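Local coordinates for protein CTD kinase subunit gamma (Schizosaccharomyces pombe, PDB 5CE7) that is the gamma subunit of CTDK-I, a kinase complex that probably hyperphosphorylates the RNA polymerase II C-terminal repeat domain and acts in elongation and pre-mRNA 3'-end processing, at residues Leu67-Leu72 / Leu113-Glu118; Lys90-Val95 / Ala132-His137. One frame throughout, in Å; residues are numbered along the deposited sequence.

Contact 1. Residues Leu67-Leu72 / Leu113-Glu118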
ATOM      1  N   LEU A  67      -5.042  -5.192  -0.649  1.00 12.38           N
ATOM      2  CA  LEU A  67      -4.268  -6.104  -1.482  1.00 12.72           C
ATOM      3  C   LEU A  67      -3.635  -7.221  -0.649  1.00 15.34           C
ATOM      4  O   LEU A  67      -3.736  -8.407  -0.993  1.00 17.59           O
ATOM      5  CB  LEU A  67      -3.175  -5.341  -2.239  1.00  9.86           C
ATOM      6  CG  LEU A  67      -2.248  -6.157  -3.141  1.00 12.44           C
ATOM      7  CD1 LEU A  67      -3.060  -6.903  -4.210  1.00 15.13           C
ATOM      8  CD2 LEU A  67      -1.259  -5.244  -3.823  1.00 12.11           C
ATOM      9  N   CYS A  68      -2.965  -6.851   0.437  1.00 10.55           N
ATOM     10  CA  CYS A  68      -2.395  -7.859   1.325  1.00 13.89           C
ATOM     11  C   CYS A  68      -3.464  -8.822   1.879  1.00 15.06           C
ATOM     12  O   CYS A  68      -3.267 -10.031   1.872  1.00 16.97           O
ATOM     13  CB  CYS A  68      -1.591  -7.208   2.468  1.00 14.67           C
ATOM     14  SG  CYS A  68      -0.058  -6.394   1.927  1.00 17.81           S
ATOM     15  N   GLU A  69      -4.582  -8.291   2.363  1.00 13.97           N
ATOM     16  CA  GLU A  69      -5.658  -9.142   2.886  1.00 15.60           C
ATOM     17  C   GLU A  69      -6.136 -10.128   1.830  1.00 15.81           C
ATOM     18  O   GLU A  69      -6.308 -11.312   2.094  1.00 18.77           O
ATOM     19  CB  GLU A  69      -6.839  -8.302   3.375  1.00 20.94           C
ATOM     20  CG  GLU A  69      -6.501  -7.420   4.566  1.00 27.46           C
ATOM     21  CD  GLU A  69      -7.654  -6.521   5.000  1.00 36.80           C
ATOM     22  OE1 GLU A  69      -8.524  -6.206   4.164  1.00 36.58           O
ATOM     23  OE2 GLU A  69      -7.691  -6.135   6.188  1.00 40.61           O
HETATM   24  N   MSE A  70      -6.336  -9.637   0.618  1.00 15.40           N
HETATM   25  CA  MSE A  70      -6.805 -10.500  -0.448  1.00 16.98           C
HETATM   26  C   MSE A  70      -5.747 -11.498  -0.891  1.00 14.90           C
HETATM   27  O   MSE A  70      -6.069 -12.631  -1.216  1.00 17.51           O
HETATM   28  CB  MSE A  70      -7.343  -9.667  -1.601  1.00 17.38           C
HETATM   29  CG  MSE A  70      -8.628  -8.938  -1.204  1.00 28.23           C
HETATM   30 SE   MSE A  70      -9.442  -8.055  -2.719  1.00 63.52          SE
HETATM   31  CE  MSE A  70      -8.903  -9.383  -4.102  1.00 14.91           C
ATOM     32  N   CYS A  71      -4.481 -11.090  -0.880  1.00 12.48           N
ATOM     33  CA  CYS A  71      -3.399 -12.040  -1.138  1.00 15.54           C
ATOM     34  C   CYS A  71      -3.470 -13.201  -0.141  1.00 18.09           C
ATOM     35  O   CYS A  71      -3.378 -14.367  -0.526  1.00 18.22           O
ATOM     36  CB  CYS A  71      -2.026 -11.356  -1.071  1.00 12.94           C
ATOM     37  SG  CYS A  71      -1.617 -10.359  -2.520  1.00 16.71           S
ATOM     38  N   LEU A  72      -3.652 -12.882   1.138  1.00 14.22           N
ATOM     39  CA  LEU A  72      -3.713 -13.914   2.164  1.00 18.28           C
ATOM     40  C   LEU A  72      -4.949 -14.804   1.988  1.00 19.88           C
ATOM     41  O   LEU A  72      -4.900 -16.014   2.218  1.00 19.36           O
ATOM     42  CB  LEU A  72      -3.705 -13.289   3.568  1.00 18.10           C
ATOM     43  CG  LEU A  72      -2.459 -12.510   3.984  1.00 23.88           C
ATOM     44  CD1 LEU A  72      -2.734 -11.796   5.301  1.00 28.36           C
ATOM     45  CD2 LEU A  72      -1.256 -13.449   4.118  1.00 24.63           C
ATOM     46  N   LEU A 113      -0.904   0.037   9.581  1.00 14.06           N
ATOM     47  CA  LEU A 113       0.253  -0.645  10.153  1.00 18.54           C
ATOM     48  C   LEU A 113      -0.193  -1.736  11.121  1.00 19.53           C
ATOM     49  O   LEU A 113       0.381  -2.827  11.139  1.00 19.24           O
ATOM     50  CB  LEU A 113       1.198   0.340  10.842  1.00 16.48           C
ATOM     51  CG  LEU A 113       1.988   1.270   9.932  1.00 18.27           C
ATOM     52  CD1 LEU A 113       2.815   2.240  10.767  1.00 16.19           C
ATOM     53  CD2 LEU A 113       2.885   0.473   8.963  1.00 17.79           C
ATOM     54  N   GLN A 114      -1.219  -1.435  11.914  1.00 14.61           N
ATOM     55  CA  GLN A 114      -1.755  -2.393  12.874  1.00 20.01           C
ATOM     56  C   GLN A 114      -2.354  -3.594  12.145  1.00 19.73           C
ATOM     57  O   GLN A 114      -2.135  -4.742  12.523  1.00 17.39           O
ATOM     58  CB  GLN A 114      -2.804  -1.730  13.768  1.00 22.11           C
ATOM     59  CG  GLN A 114      -3.611  -2.698  14.631  1.00 31.72           C
ATOM     60  CD  GLN A 114      -4.644  -1.980  15.499  1.00 40.09           C
ATOM     61  OE1 GLN A 114      -5.807  -1.842  15.120  1.00 44.82           O
ATOM     62  NE2 GLN A 114      -4.212  -1.513  16.667  1.00 40.40           N
ATOM     63  N   SER A 115      -3.097  -3.310  11.084  1.00 18.73           N
ATOM     64  CA  SER A 115      -3.682  -4.346  10.246  1.00 20.93           C
ATOM     65  C   SER A 115      -2.605  -5.263   9.642  1.00 22.87           C
ATOM     66  O   SER A 115      -2.698  -6.486   9.729  1.00 24.55           O
ATOM     67  CB  SER A 115      -4.507  -3.699   9.139  1.00 15.19           C
ATOM     68  OG  SER A 115      -5.049  -4.681   8.281  1.00 23.61           O
ATOM     69  N   LEU A 116      -1.592  -4.666   9.024  1.00 17.77           N
ATOM     70  CA  LEU A 116      -0.494  -5.432   8.454  1.00 19.07           C
ATOM     71  C   LEU A 116       0.253  -6.249   9.525  1.00 21.55           C
ATOM     72  O   LEU A 116       0.641  -7.393   9.290  1.00 23.11           O
ATOM     73  CB  LEU A 116       0.473  -4.511   7.700  1.00 17.15           C
ATOM     74  CG  LEU A 116      -0.127  -3.834   6.451  1.00 18.96           C
ATOM     75  CD1 LEU A 116       0.875  -2.891   5.792  1.00 21.40           C
ATOM     76  CD2 LEU A 116      -0.603  -4.876   5.456  1.00 13.71           C
ATOM     77  N   HIS A 117       0.449  -5.654  10.694  1.00 18.32           N
ATOM     78  CA  HIS A 117       1.090  -6.342  11.811  1.00 20.24           C
ATOM     79  C   HIS A 117       0.277  -7.540  12.328  1.00 22.78           C
ATOM     80  O   HIS A 117       0.828  -8.619  12.558  1.00 25.11           O
ATOM     81  CB  HIS A 117       1.369  -5.364  12.960  1.00 19.98           C
ATOM     82  CG  HIS A 117       2.144  -5.974  14.086  1.00 27.10           C
ATOM     83  ND1 HIS A 117       1.707  -5.947  15.392  1.00 28.61           N
ATOM     84  CD2 HIS A 117       3.317  -6.650  14.096  1.00 27.57           C
ATOM     85  CE1 HIS A 117       2.584  -6.567  16.161  1.00 30.89           C
ATOM     86  NE2 HIS A 117       3.572  -7.002  15.398  1.00 29.26           N
ATOM     87  N   GLU A 118      -1.024  -7.347  12.515  1.00 21.99           N
ATOM     88  CA  GLU A 118      -1.906  -8.418  12.985  1.00 22.89           C
ATOM     89  C   GLU A 118      -1.956  -9.577  11.990  1.00 25.93           C
ATOM     90  O   GLU A 118      -2.104 -10.744  12.368  1.00 26.83           O
ATOM     91  CB  GLU A 118      -3.318  -7.884  13.202  1.00 20.63           C
ATOM     92  CG  GLU A 118      -3.430  -6.916  14.361  1.00 34.49           C
ATOM     93  CD  GLU A 118      -4.788  -6.252  14.431  1.00 47.01           C
ATOM     94  OE1 GLU A 118      -5.488  -6.210  13.394  1.00 55.30           O
ATOM     95  OE2 GLU A 118      -5.155  -5.768  15.521  1.00 46.81           O
TER
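Cys-68 and Leu-116 mark the closest backbone approach of two helical segments that run side by side in the same direction, their CA atoms 7.8 Å apart. Both belong to the all-helical CTD-interacting domain that forms the N-terminal part of Ctk3, a noncanonical version of this right-handed superhelical fold: 67-72 lies near the end of helix 54-73, and 113-118 closes helix 100-118. The interface is small, burying 104 Å² in total, and two side chains from each helix make it.

On its buried side, Cys-68 points at the opposite helix and meets one branch of Leu-116. The CD2 methyl stands 3.9 Å from SG of Cys-68 and equally near its CB, so it rests against the CB-SG bond rather than on the sulfur alone. In Leu-116, with CG beside the backbone N (chi1 -65°) and CD1 extended away from CA (chi2 178°), CD2 is the branch left to reach Cys-68. Val-121, in the loop following helix 100-118, touches both Cys-68 and Leu-116, and helix 80-86 covers Cys-68 through Leu-81 and Ile-84.

The second pair is polar and less buried. Glu-69 extends beyond CG and sends its carboxylate back toward helix 100-118, where Ser-115 faces it. Their relation is loose, and Ser-115 OG instead finds its main partner in Asp-65, one turn before Glu-69 on the same helix, through a hydrogen bond to OD1. That bond ties the two helices together beside the apolar pair. Lys-119 adds a weak hydrogen bond to the serine hydroxyl and a long, weak ion pair to the glutamate. The serine hydroxyl lies opposite its own backbone N (chi1 178°), leaving OG 3.7 Å from Glu-69 OE2.

Contact 2. Residues Lys90-Val95 / Ala132-His137; sequences KLVQNV and ATVEAH
Val-92 drives one methyl, CG1, between two side chains of the opposite helix, Thr-133 and Val-134. The CG1 carbon is 3.6 Å from CG2 of Thr-133 and 3.7 Å from CG2 of Val-134, so a single branch makes both contacts. The two partners receive it differently: Val-134 lies across Val-92 at about a right angle, whereas Thr-133 meets it on a slant. Val-92 has CG1 opposite its backbone N (chi1 169°), which leaves CG2 turned to a different part of the core.

Thr-133 splits its functions. Its methyl faces Val-92, while OG1, placed beside the backbone N (chi1 -60°), hydrogen-bonds to the carbonyl O of Asp-129 one turn earlier in the same helix. The same methyl also lies 3.6 Å above the ring plane of His-137, displaced toward the rim, so CG2 touches both the valine and the imidazole. A hydrogen bond from His-137 to the carbonyl O of Ala-96 engages ND1 and should limit rotation of the ring; it ties helix 124-139 to the residue that follows helix 88-95.

The two segments run in roughly the same sense but at a marked inclination, with the CA atoms of Val-92 and Val-134 7.1 Å apart. Helix 100-118, which lies between them in sequence, packs against Val-134 through Ala-106, Val-109 and Arg-110, and Val-109 also touches Val-95. Helix 54-73 also reaches helix 88-95, with Met-61 against Val-92 and Val-58 against Val-95, so helix 88-95 is packed between helices 54-73 and 124-139 at Val-92.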
ATOM      1  N   LYS A  90       9.470   2.765   3.725  1.00 16.22           N
ATOM      2  CA  LYS A  90       9.402   3.673   2.578  1.00 19.63           C
ATOM      3  C   LYS A  90       7.968   4.138   2.345  1.00 16.48           C
ATOM      4  O   LYS A  90       7.708   5.318   2.091  1.00 16.32           O
ATOM      5  CB  LYS A  90       9.946   2.993   1.315  1.00 24.76           C
ATOM      6  CG  LYS A  90      11.443   2.714   1.367  1.00 35.69           C
ATOM      7  CD  LYS A  90      11.951   2.113   0.056  1.00 42.13           C
ATOM      8  CE  LYS A  90      13.478   2.016   0.038  1.00 45.53           C
ATOM      9  NZ  LYS A  90      13.990   1.373  -1.219  1.00 46.51           N
ATOM     10  N   LEU A  91       7.033   3.194   2.427  1.00 19.60           N
ATOM     11  CA  LEU A  91       5.629   3.505   2.246  1.00 15.74           C
ATOM     12  C   LEU A  91       5.204   4.547   3.273  1.00 17.79           C
ATOM     13  O   LEU A  91       4.541   5.522   2.931  1.00 15.77           O
ATOM     14  CB  LEU A  91       4.775   2.242   2.357  1.00 17.87           C
ATOM     15  CG  LEU A  91       5.016   1.279   1.180  1.00 24.48           C
ATOM     16  CD1 LEU A  91       4.470  -0.133   1.429  1.00 23.87           C
ATOM     17  CD2 LEU A  91       4.417   1.870  -0.096  1.00 21.77           C
ATOM     18  N   VAL A  92       5.587   4.342   4.531  1.00 16.57           N
ATOM     19  CA  VAL A  92       5.255   5.303   5.581  1.00 14.10           C
ATOM     20  C   VAL A  92       5.849   6.686   5.298  1.00 15.67           C
ATOM     21  O   VAL A  92       5.201   7.715   5.506  1.00 16.32           O
ATOM     22  CB  VAL A  92       5.706   4.800   6.986  1.00 22.39           C
ATOM     23  CG1 VAL A  92       5.593   5.918   8.006  1.00 21.51           C
ATOM     24  CG2 VAL A  92       4.884   3.587   7.413  1.00 23.23           C
ATOM     25  N   GLN A  93       7.095   6.709   4.844  1.00 18.88           N
ATOM     26  CA  GLN A  93       7.784   7.968   4.559  1.00 20.81           C
ATOM     27  C   GLN A  93       7.062   8.765   3.470  1.00 18.49           C
ATOM     28  O   GLN A  93       7.018   9.993   3.501  1.00 19.58           O
ATOM     29  CB  GLN A  93       9.226   7.687   4.122  1.00 30.03           C
ATOM     30  CG  GLN A  93       9.929   8.884   3.500  1.00 45.57           C
ATOM     31  CD  GLN A  93      10.933   8.489   2.428  1.00 57.01           C
ATOM     32  OE1 GLN A  93      11.543   7.417   2.492  1.00 62.64           O
ATOM     33  NE2 GLN A  93      11.100   9.351   1.428  1.00 59.67           N
ATOM     34  N   ASN A  94       6.509   8.052   2.499  1.00 16.79           N
ATOM     35  CA  ASN A  94       5.776   8.674   1.402  1.00 16.77           C
ATOM     36  C   ASN A  94       4.406   9.200   1.851  1.00 14.51           C
ATOM     37  O   ASN A  94       4.030  10.325   1.532  1.00 13.50           O
ATOM     38  CB  ASN A  94       5.612   7.679   0.248  1.00 18.06           C
ATOM     39  CG  ASN A  94       4.744   8.227  -0.870  1.00 20.26           C
ATOM     40  OD1 ASN A  94       3.524   8.122  -0.828  1.00 22.31           O
ATOM     41  ND2 ASN A  94       5.376   8.838  -1.859  1.00 21.64           N
ATOM     42  N   VAL A  95       3.668   8.390   2.606  1.00 15.40           N
ATOM     43  CA  VAL A  95       2.303   8.754   2.996  1.00 18.43           C
ATOM     44  C   VAL A  95       2.256   9.747   4.174  1.00 18.98           C
ATOM     45  O   VAL A  95       1.433  10.673   4.194  1.00 16.20           O
ATOM     46  CB  VAL A  95       1.465   7.493   3.302  1.00 20.57           C
ATOM     47  CG1 VAL A  95       0.008   7.857   3.663  1.00 19.13           C
ATOM     48  CG2 VAL A  95       1.507   6.547   2.108  1.00 18.98           C
ATOM     49  N   ALA A 132       7.439   4.163  14.914  1.00 20.21           N
ATOM     50  CA  ALA A 132       8.319   5.247  15.377  1.00 25.61           C
ATOM     51  C   ALA A 132       8.453   6.341  14.310  1.00 21.46           C
ATOM     52  O   ALA A 132       8.595   7.518  14.624  1.00 22.69           O
ATOM     53  CB  ALA A 132       9.695   4.708  15.772  1.00 27.58           C
ATOM     54  N   THR A 133       8.415   5.942  13.045  1.00 20.11           N
ATOM     55  CA  THR A 133       8.472   6.902  11.954  1.00 23.70           C
ATOM     56  C   THR A 133       7.238   7.792  11.959  1.00 22.58           C
ATOM     57  O   THR A 133       7.346   9.008  11.865  1.00 22.33           O
ATOM     58  CB  THR A 133       8.596   6.200  10.585  1.00 24.28           C
ATOM     59  OG1 THR A 133       9.799   5.424  10.566  1.00 28.31           O
ATOM     60  CG2 THR A 133       8.649   7.231   9.462  1.00 23.50           C
ATOM     61  N   VAL A 134       6.064   7.175  12.075  1.00 21.96           N
ATOM     62  CA  VAL A 134       4.823   7.923  12.165  1.00 19.61           C
ATOM     63  C   VAL A 134       4.842   8.909  13.339  1.00 20.16           C
ATOM     64  O   VAL A 134       4.420  10.053  13.205  1.00 19.26           O
ATOM     65  CB  VAL A 134       3.597   6.987  12.294  1.00 16.43           C
ATOM     66  CG1 VAL A 134       2.335   7.795  12.537  1.00 13.99           C
ATOM     67  CG2 VAL A 134       3.444   6.122  11.032  1.00 14.20           C
ATOM     68  N   GLU A 135       5.323   8.467  14.493  1.00 20.44           N
ATOM     69  CA  GLU A 135       5.360   9.346  15.649  1.00 23.61           C
ATOM     70  C   GLU A 135       6.303  10.526  15.409  1.00 21.27           C
ATOM     71  O   GLU A 135       5.942  11.674  15.655  1.00 18.61           O
ATOM     72  CB  GLU A 135       5.742   8.575  16.919  1.00 26.71           C
ATOM     73  CG  GLU A 135       5.898   9.455  18.144  1.00 30.30           C
ATOM     74  CD  GLU A 135       4.603  10.156  18.540  1.00 36.41           C
ATOM     75  OE1 GLU A 135       3.519   9.727  18.087  1.00 34.74           O
ATOM     76  OE2 GLU A 135       4.672  11.145  19.307  1.00 38.13           O
ATOM     77  N   ALA A 136       7.504  10.243  14.909  1.00 20.65           N
ATOM     78  CA  ALA A 136       8.454  11.308  14.572  1.00 23.26           C
ATOM     79  C   ALA A 136       7.845  12.328  13.595  1.00 19.03           C
ATOM     80  O   ALA A 136       8.009  13.534  13.760  1.00 21.24           O
ATOM     81  CB  ALA A 136       9.742  10.717  13.986  1.00 23.97           C
ATOM     82  N   HIS A 137       7.132  11.834  12.591  1.00 15.64           N
ATOM     83  CA  HIS A 137       6.534  12.710  11.581  1.00 20.75           C
ATOM     84  C   HIS A 137       5.231  13.388  12.026  1.00 20.93           C
ATOM     85  O   HIS A 137       4.814  14.403  11.452  1.00 22.12           O
ATOM     86  CB  HIS A 137       6.353  11.948  10.261  1.00 24.47           C
ATOM     87  CG  HIS A 137       7.657  11.574   9.611  1.00 23.54           C
ATOM     88  ND1 HIS A 137       7.723  10.836   8.446  1.00 21.25           N
ATOM     89  CD2 HIS A 137       8.931  11.844   9.959  1.00 23.68           C
ATOM     90  CE1 HIS A 137       8.992  10.676   8.102  1.00 22.66           C
ATOM     91  NE2 HIS A 137       9.748  11.276   9.006  1.00 22.37           N
TER

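The two contacts lie in the same CTD-interacting domain with their centres 18 Å apart, and their segments alternate along the chain: 67-72, 90-95, 113-118, 132-137. Each therefore joins helices that are not consecutive in sequence, and the two pairings interlock. Helix 100-118 carries one half of contact 1 and packs against both helices of contact 2, while helix 54-73, the other half, also reaches helix 88-95. Leu-113 makes the direct junction, with CD1 3.9 Å from CG2 of Val-134 and CD2 4.0 Å from CG2 of Val-92. Through it, the apolar interior continues from one contact to the other, so helices 54-73, 88-95, 100-118 and 124-139 pack as one continuous part of the superhelix.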